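Local coordinates for protein metazoan TIR-STING fusion (Crassostrea gigas, PDB 6WT6) that joins a TIR domain to a STING-type ligand-binding domain in a single chain, uniting two families known from innate immune signalling, at residues A[21-26]-A[83-88]; A[51-54]-A[59-62]; A[89-94]-A[103-108]. One frame throughout, in Å; residues are numbered along the deposited sequence.

Contact 1: residues A[21-26]-A[83-88]; sequences SVPVLR and CSKNVI
Lys-85 stretches its first three side-chain torsions nearly straight (chi1 167°) and then turns at the last one (chi4 74°), so its methylene arm runs out toward Leu-25 and Pro-23. With CG beside its own backbone N (chi1 -66°) and the chain extended beyond, Leu-25 brings CD2 to 4.3 Å from CB of Lys-85, at the root of the lysine. Pro-23 takes the far end of the arm, its CG lying 4.4 Å from CE of Lys-85. One lysine thus spans two apolar groups, which sit two residues apart on an irregular piece of chain. CB of Lys-85 is aimed at the 21-26 segment, as CB of Pro-23 is at 83-88, whereas Leu-25 depends on its outer branch to come near.

The segment 21-26 has no regular structure and leads toward strand 31-36, the central-sheet strand that pairs with strand 84-91. Lys-85 stands where that second strand turns a corner, and its backbone hydrogen-bonds with Tyr-31. The incoming segment is also tied down by its backbone, since Pro-23 O accepts a hydrogen bond from His-32 NE2, while the Leu-25 side chain rests on His-32 as well. Lys-85 further touches His-29 and Lys-161.

All of this lies on the surface of the TIR half of the chain. Nothing polar joins the two segments: the lysine methylenes make loose van der Waals contacts with Leu-25 and Pro-23, and the hydrogen bonds here run to strand 31-36, from Lys-85 by its backbone and from Pro-23 O to the His-32 side chain.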
loop_
_atom_site.group_PDB
_atom_site.type_symbol
_atom_site.label_atom_id
_atom_site.label_comp_id
_atom_site.label_asym_id
_atom_site.label_seq_id
_atom_site.Cartn_x
_atom_site.Cartn_y
_atom_site.Cartn_z
ATOM N N SER A 21 -18.792 -25.433 -20.929
ATOM C CA SER A 21 -17.912 -26.216 -20.069
ATOM C C SER A 21 -16.583 -25.496 -19.857
ATOM O O SER A 21 -16.301 -25.014 -18.760
ATOM C CB SER A 21 -17.679 -27.605 -20.666
ATOM O OG SER A 21 -17.020 -28.462 -19.749
ATOM N N VAL A 22 -15.769 -25.418 -20.906
ATOM C CA VAL A 22 -14.493 -24.711 -20.858
ATOM C C VAL A 22 -14.766 -23.235 -21.129
ATOM O O VAL A 22 -15.298 -22.903 -22.201
ATOM C CB VAL A 22 -13.495 -25.280 -21.874
ATOM C CG1 VAL A 22 -12.249 -24.410 -21.935
ATOM C CG2 VAL A 22 -13.129 -26.718 -21.517
ATOM N N PRO A 23 -14.427 -22.331 -20.213
ATOM C CA PRO A 23 -14.815 -20.928 -20.377
ATOM C C PRO A 23 -13.962 -20.197 -21.401
ATOM O O PRO A 23 -12.811 -20.550 -21.665
ATOM C CB PRO A 23 -14.603 -20.347 -18.976
ATOM C CG PRO A 23 -13.500 -21.167 -18.409
ATOM C CD PRO A 23 -13.703 -22.562 -18.951
ATOM N N VAL A 24 -14.556 -19.158 -21.980
ATOM C CA VAL A 24 -13.838 -18.263 -22.879
ATOM C C VAL A 24 -13.083 -17.241 -22.041
ATOM O O VAL A 24 -13.616 -16.702 -21.062
ATOM C CB VAL A 24 -14.814 -17.589 -23.858
ATOM C CG1 VAL A 24 -14.064 -16.977 -25.030
ATOM C CG2 VAL A 24 -15.833 -18.596 -24.346
ATOM N N LEU A 25 -11.836 -16.971 -22.413
ATOM C CA LEU A 25 -10.951 -16.174 -21.575
ATOM C C LEU A 25 -11.026 -14.692 -21.924
ATOM O O LEU A 25 -11.274 -14.313 -23.071
ATOM C CB LEU A 25 -9.511 -16.669 -21.701
ATOM C CG LEU A 25 -9.276 -18.078 -21.155
ATOM C CD1 LEU A 25 -7.823 -18.487 -21.340
ATOM C CD2 LEU A 25 -9.690 -18.167 -19.688
ATOM N N ARG A 26 -10.784 -13.856 -20.913
ATOM C CA ARG A 26 -10.943 -12.408 -21.015
ATOM C C ARG A 26 -9.788 -11.767 -21.779
ATOM O O ARG A 26 -9.067 -12.447 -22.513
ATOM C CB ARG A 26 -11.061 -11.801 -19.613
ATOM C CG ARG A 26 -11.869 -10.508 -19.520
ATOM C CD ARG A 26 -11.839 -9.960 -18.099
ATOM N NE ARG A 26 -10.504 -10.060 -17.512
ATOM C CZ ARG A 26 -10.210 -9.748 -16.253
ATOM N NH1 ARG A 26 -11.158 -9.309 -15.435
ATOM N NH2 ARG A 26 -8.967 -9.875 -15.808
ATOM N N CYS A 83 -1.664 -13.466 -16.908
ATOM C CA CYS A 83 -2.439 -14.015 -18.010
ATOM C C CYS A 83 -3.155 -15.307 -17.650
ATOM O O CYS A 83 -3.761 -15.926 -18.529
ATOM C CB CYS A 83 -1.530 -14.264 -19.216
ATOM S SG CYS A 83 -0.633 -12.804 -19.781
ATOM N N SER A 84 -3.099 -15.736 -16.397
ATOM C CA SER A 84 -3.756 -16.962 -15.972
ATOM C C SER A 84 -4.983 -16.623 -15.137
ATOM O O SER A 84 -4.891 -15.884 -14.151
ATOM C CB SER A 84 -2.803 -17.860 -15.182
ATOM O OG SER A 84 -1.857 -18.472 -16.043
ATOM N N LYS A 85 -6.129 -17.163 -15.552
ATOM C CA LYS A 85 -7.366 -16.970 -14.806
ATOM C C LYS A 85 -7.234 -17.500 -13.382
ATOM O O LYS A 85 -7.529 -16.792 -12.412
ATOM C CB LYS A 85 -8.509 -17.654 -15.554
ATOM C CG LYS A 85 -9.799 -17.809 -14.788
ATOM C CD LYS A 85 -10.587 -18.964 -15.379
ATOM C CE LYS A 85 -11.996 -19.018 -14.850
ATOM N NZ LYS A 85 -12.816 -17.936 -15.445
ATOM N N ASN A 86 -6.773 -18.738 -13.237
ATOM C CA ASN A 86 -6.513 -19.329 -11.936
ATOM C C ASN A 86 -5.029 -19.655 -11.800
ATOM O O ASN A 86 -4.311 -19.821 -12.789
ATOM C CB ASN A 86 -7.356 -20.597 -11.720
ATOM C CG ASN A 86 -8.844 -20.296 -11.582
ATOM O OD1 ASN A 86 -9.563 -20.180 -12.575
ATOM N ND2 ASN A 86 -9.313 -20.182 -10.345
ATOM N N VAL A 87 -4.567 -19.725 -10.554
ATOM C CA VAL A 87 -3.212 -20.160 -10.231
ATOM C C VAL A 87 -3.323 -21.385 -9.335
ATOM O O VAL A 87 -3.923 -21.317 -8.254
ATOM C CB VAL A 87 -2.393 -19.053 -9.544
ATOM C CG1 VAL A 87 -1.059 -19.601 -9.062
ATOM C CG2 VAL A 87 -2.170 -17.894 -10.498
ATOM N N ILE A 88 -2.751 -22.499 -9.781
ATOM C CA ILE A 88 -2.770 -23.755 -9.041
ATOM C C ILE A 88 -1.462 -23.878 -8.270
ATOM O O ILE A 88 -0.380 -23.933 -8.869
ATOM C CB ILE A 88 -2.975 -24.952 -9.983
ATOM C CG1 ILE A 88 -4.381 -24.924 -10.590
ATOM C CG2 ILE A 88 -2.734 -26.262 -9.254
ATOM C CD1 ILE A 88 -4.603 -25.967 -11.659
#

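Contact 2: residues A[51-54]-A[59-62]; sequences DSVE and TCCF
The carboxylate of Glu-54 has a different neighbour for each oxygen: OE2 turns to the backbone of Cys-60, and OE1 forms a salt bridge with Arg-65. Cys-60 CB also comes near the carboxylate, 3.8 Å from OE2. The other flat group, the ring of Phe-62, does not touch 51-54; it stacks with Tyr-37 and leans on Leu-50. The setting is the beta-alpha-beta unit of the TIR domain, in which strand 31-36 passes through helix 43-56 to strand 60-62, and the contact joins the last turns of that helix to the strand that follows it.

Strand 60-62 is outermost in the parallel sheet of this chain. Thr-59 and Cys-61 spend their backbone bonds on strand 31-36, which leaves the N-H of Cys-60 turned the other way, and Glu-54 meets it there. A side chain therefore supplies the acceptor that a further strand would otherwise offer. The two interactions, one per oxygen, should hold the carboxylate in a fixed rotation and would be expected to stabilise its negative charge. OE2 also has Cys-60 O as a close acceptor neighbour, a pairing that brings no bond.

Next to this polar grip is an apolar one, between Val-53 and Cys-60. Val-53 sends CG1 opposite its backbone N (chi1 -173°), where it packs 3.8 Å from SG of Cys-60; Ile-155 and Ile-159 of helix 153-159 also touch Val-53.

The Cys-60 N to Glu-54 OE2 bond measures 3.2 Å, with 156° at the hydrogen, and enters through the anti lone pair of OE2.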
loop_
_atom_site.group_PDB
_atom_site.type_symbol
_atom_site.label_atom_id
_atom_site.label_comp_id
_atom_site.label_asym_id
_atom_site.label_seq_id
_atom_site.Cartn_x
_atom_site.Cartn_y
_atom_site.Cartn_z
ATOM N N ASP A 51 -1.205 -32.705 -17.210
ATOM C CA ASP A 51 -1.777 -33.604 -18.206
ATOM C C ASP A 51 -3.246 -33.891 -17.922
ATOM O O ASP A 51 -4.032 -34.088 -18.856
ATOM C CB ASP A 51 -0.976 -34.907 -18.259
ATOM C CG ASP A 51 0.443 -34.702 -18.765
ATOM O OD1 ASP A 51 0.690 -33.691 -19.458
ATOM O OD2 ASP A 51 1.313 -35.552 -18.474
ATOM N N SER A 52 -3.637 -33.907 -16.644
ATOM C CA SER A 52 -5.033 -34.148 -16.297
ATOM C C SER A 52 -5.921 -32.991 -16.736
ATOM O O SER A 52 -7.050 -33.207 -17.193
ATOM C CB SER A 52 -5.172 -34.374 -14.792
ATOM O OG SER A 52 -4.362 -35.447 -14.351
ATOM N N VAL A 53 -5.435 -31.757 -16.596
ATOM C CA VAL A 53 -6.258 -30.597 -16.922
ATOM C C VAL A 53 -6.300 -30.365 -18.425
ATOM O O VAL A 53 -7.371 -30.154 -19.003
ATOM C CB VAL A 53 -5.745 -29.351 -16.182
ATOM C CG1 VAL A 53 -6.694 -28.196 -16.388
ATOM C CG2 VAL A 53 -5.580 -29.640 -14.719
ATOM N N GLU A 54 -5.136 -30.399 -19.080
ATOM C CA GLU A 54 -5.075 -30.026 -20.489
ATOM C C GLU A 54 -5.849 -30.997 -21.372
ATOM O O GLU A 54 -6.357 -30.601 -22.428
ATOM C CB GLU A 54 -3.618 -29.917 -20.945
ATOM C CG GLU A 54 -2.893 -28.691 -20.391
ATOM C CD GLU A 54 -1.777 -28.201 -21.298
ATOM O OE1 GLU A 54 -1.080 -29.044 -21.898
ATOM O OE2 GLU A 54 -1.602 -26.968 -21.423
ATOM N N THR A 59 -6.465 -24.823 -21.169
ATOM C CA THR A 59 -5.129 -24.433 -21.605
ATOM C C THR A 59 -4.348 -23.922 -20.399
ATOM O O THR A 59 -4.788 -22.985 -19.724
ATOM C CB THR A 59 -5.195 -23.364 -22.696
ATOM O OG1 THR A 59 -5.697 -23.946 -23.905
ATOM C CG2 THR A 59 -3.817 -22.773 -22.956
ATOM N N CYS A 60 -3.197 -24.530 -20.133
ATOM C CA CYS A 60 -2.415 -24.213 -18.949
ATOM C C CYS A 60 -1.037 -23.689 -19.330
ATOM O O CYS A 60 -0.569 -23.853 -20.460
ATOM C CB CYS A 60 -2.263 -25.437 -18.039
ATOM S SG CYS A 60 -3.778 -25.955 -17.216
ATOM N N CYS A 61 -0.395 -23.047 -18.357
ATOM C CA CYS A 61 0.975 -22.564 -18.472
ATOM C C CYS A 61 1.847 -23.385 -17.532
ATOM O O CYS A 61 1.605 -23.409 -16.320
ATOM C CB CYS A 61 1.067 -21.074 -18.138
ATOM S SG CYS A 61 2.748 -20.396 -18.134
ATOM N N PHE A 62 2.854 -24.054 -18.091
ATOM C CA PHE A 62 3.715 -24.965 -17.344
ATOM C C PHE A 62 5.164 -24.547 -17.550
ATOM O O PHE A 62 5.637 -24.492 -18.690
ATOM C CB PHE A 62 3.493 -26.411 -17.799
ATOM C CG PHE A 62 4.047 -27.439 -16.855
ATOM C CD1 PHE A 62 3.432 -27.677 -15.638
ATOM C CD2 PHE A 62 5.167 -28.181 -17.191
ATOM C CE1 PHE A 62 3.932 -28.627 -14.769
ATOM C CE2 PHE A 62 5.671 -29.134 -16.324
ATOM C CZ PHE A 62 5.051 -29.358 -15.111
#

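Contact 3: residues A[89-94]-A[103-108]; sequences LVISPA and FEMLMA
Leu-89 and Met-105 make the tight part of this contact. The two side chains cross at about a right angle, and both methyls of the leucine close on one methylene: Met-105 CG lies 3.8 Å from Leu-89 CD2 and 3.9 Å from Leu-89 CD1. Farther along, the sulfur SD of Met-105 meets Ile-91 CD1 at 3.9 Å, again crosswise. Met-105 reaches this place by extending from the helix (chi1 -172°) and bending only at its last torsion (chi3 84°), so it lies over two residues on the same side of the strand. Ala-108, one turn later, is looser, its CB 4.3 Å from Leu-89 CD2. Every touching residue is buried, and no hydrogen bond crosses.

The side turned from the strand, with Leu-106 and the preceding Phe-103 partly exposed, makes no contact with 89-94 and faces the second subunit. CE of Met-107 sits 3.5 Å above one face of the Phe-103 ring, toward its rim. Phe-103 packs on Tyr-303 and Met-107 on Met-307, both of the second subunit, while Leu-106 O accepts a hydrogen bond from Arg-308 of that subunit.

Strand 89-91 and the short, weakly bonded helix 104-108 pass at 10.2 Å between axes, running 135° apart. The strand is bonded on one flank to Ser-36 of strand 31-36 and on the other to strand 120-124, whose Leu-120 touches both Leu-89 and Ala-108.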
loop_
_atom_site.group_PDB
_atom_site.type_symbol
_atom_site.label_atom_id
_atom_site.label_comp_id
_atom_site.label_asym_id
_atom_site.label_seq_id
_atom_site.Cartn_x
_atom_site.Cartn_y
_atom_site.Cartn_z
ATOM N N LEU A 89 -1.554 -23.910 -6.941
ATOM C CA LEU A 89 -0.395 -24.055 -6.068
ATOM C C LEU A 89 -0.234 -25.522 -5.688
ATOM O O LEU A 89 -1.143 -26.116 -5.098
ATOM C CB LEU A 89 -0.544 -23.199 -4.810
ATOM C CG LEU A 89 -0.626 -21.677 -4.959
ATOM C CD1 LEU A 89 -0.798 -21.029 -3.592
ATOM C CD2 LEU A 89 0.605 -21.127 -5.661
ATOM N N VAL A 90 0.918 -26.101 -6.023
ATOM C CA VAL A 90 1.240 -27.480 -5.668
ATOM C C VAL A 90 2.041 -27.430 -4.369
ATOM O O VAL A 90 3.253 -27.209 -4.379
ATOM C CB VAL A 90 2.009 -28.191 -6.781
ATOM C CG1 VAL A 90 2.229 -29.652 -6.420
ATOM C CG2 VAL A 90 1.269 -28.064 -8.104
ATOM N N ILE A 91 1.361 -27.649 -3.249
ATOM C CA ILE A 91 1.934 -27.459 -1.922
ATOM C C ILE A 91 2.120 -28.830 -1.285
ATOM O O ILE A 91 1.145 -29.495 -0.912
ATOM C CB ILE A 91 1.054 -26.555 -1.050
ATOM C CG1 ILE A 91 0.928 -25.172 -1.692
ATOM C CG2 ILE A 91 1.626 -26.459 0.355
ATOM C CD1 ILE A 91 0.146 -24.184 -0.860
ATOM N N SER A 92 3.378 -29.244 -1.147
ATOM C CA SER A 92 3.751 -30.523 -0.555
ATOM C C SER A 92 4.566 -30.275 0.710
ATOM O O SER A 92 4.834 -29.113 1.046
ATOM C CB SER A 92 4.546 -31.356 -1.564
ATOM O OG SER A 92 5.801 -30.759 -1.845
ATOM N N PRO A 93 4.963 -31.315 1.454
ATOM C CA PRO A 93 5.919 -31.079 2.547
ATOM C C PRO A 93 7.236 -30.497 2.070
ATOM O O PRO A 93 7.822 -29.655 2.759
ATOM C CB PRO A 93 6.095 -32.475 3.165
ATOM C CG PRO A 93 5.583 -33.431 2.134
ATOM C CD PRO A 93 4.460 -32.700 1.478
ATOM N N ALA A 94 7.715 -30.917 0.898
ATOM C CA ALA A 94 8.964 -30.386 0.367
ATOM C C ALA A 94 8.792 -28.990 -0.216
ATOM O O ALA A 94 9.755 -28.214 -0.249
ATOM C CB ALA A 94 9.533 -31.330 -0.693
ATOM N N PHE A 103 8.860 -17.422 -1.832
ATOM C CA PHE A 103 9.179 -16.561 -2.963
ATOM C C PHE A 103 8.113 -16.650 -4.046
ATOM O O PHE A 103 7.178 -15.843 -4.073
ATOM C CB PHE A 103 10.555 -16.929 -3.526
ATOM C CG PHE A 103 11.207 -15.826 -4.306
ATOM C CD1 PHE A 103 11.560 -14.640 -3.687
ATOM C CD2 PHE A 103 11.485 -15.983 -5.652
ATOM C CE1 PHE A 103 12.163 -13.625 -4.400
ATOM C CE2 PHE A 103 12.091 -14.972 -6.371
ATOM C CZ PHE A 103 12.428 -13.791 -5.745
ATOM N N GLU A 104 8.238 -17.637 -4.940
ATOM C CA GLU A 104 7.348 -17.697 -6.096
ATOM C C GLU A 104 5.908 -17.967 -5.682
ATOM O O GLU A 104 4.974 -17.483 -6.331
ATOM C CB GLU A 104 7.824 -18.764 -7.080
ATOM C CG GLU A 104 7.167 -18.650 -8.440
ATOM C CD GLU A 104 7.387 -19.869 -9.310
ATOM O OE1 GLU A 104 8.549 -20.150 -9.678
ATOM O OE2 GLU A 104 6.388 -20.548 -9.633
ATOM N N MET A 105 5.705 -18.737 -4.611
ATOM C CA MET A 105 4.346 -19.032 -4.172
ATOM C C MET A 105 3.661 -17.782 -3.633
ATOM O O MET A 105 2.478 -17.547 -3.907
ATOM C CB MET A 105 4.365 -20.139 -3.117
ATOM C CG MET A 105 3.001 -20.683 -2.710
ATOM S SD MET A 105 3.134 -21.673 -1.208
ATOM C CE MET A 105 3.061 -20.364 0.013
ATOM N N LEU A 106 4.391 -16.956 -2.880
ATOM C CA LEU A 106 3.797 -15.752 -2.310
ATOM C C LEU A 106 3.522 -14.689 -3.364
ATOM O O LEU A 106 2.703 -13.796 -3.123
ATOM C CB LEU A 106 4.702 -15.179 -1.218
ATOM C CG LEU A 106 5.022 -16.132 -0.065
ATOM C CD1 LEU A 106 5.849 -15.432 1.000
ATOM C CD2 LEU A 106 3.743 -16.699 0.529
ATOM N N MET A 107 4.184 -14.765 -4.521
ATOM C CA MET A 107 3.880 -13.835 -5.603
ATOM C C MET A 107 2.466 -14.033 -6.129
ATOM O O MET A 107 1.837 -13.071 -6.582
ATOM C CB MET A 107 4.888 -13.997 -6.740
ATOM C CG MET A 107 6.307 -13.628 -6.371
ATOM S SD MET A 107 7.464 -13.814 -7.741
ATOM C CE MET A 107 9.000 -13.460 -6.895
ATOM N N ALA A 108 1.952 -15.262 -6.081
ATOM C CA ALA A 108 0.586 -15.525 -6.513
ATOM C C ALA A 108 -0.443 -15.109 -5.473
ATOM O O ALA A 108 -1.616 -14.926 -5.816
ATOM C CB ALA A 108 0.411 -17.007 -6.845
#

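All three contacts belong to the TIR half and gather about its parallel sheet. Contact 3 is fully core and contact 2 partly buried, while contact 1 lies at the surface. Contacts 1 and 3 share strand 84-91, at its start and its end, and touch directly where Val-87 CG1 packs on Ala-108 CB at 3.7 Å. Contact 2 works on the outermost strand 60-62 and touches neither, its centre about 11 Å from that of contact 1 and 18 Å from that of contact 3. The chemistry follows the location: hydrocarbon and sulfur packing inside, a charged side chain bonded to backbone at the sheet edge, and a lysine's aliphatic arm outside.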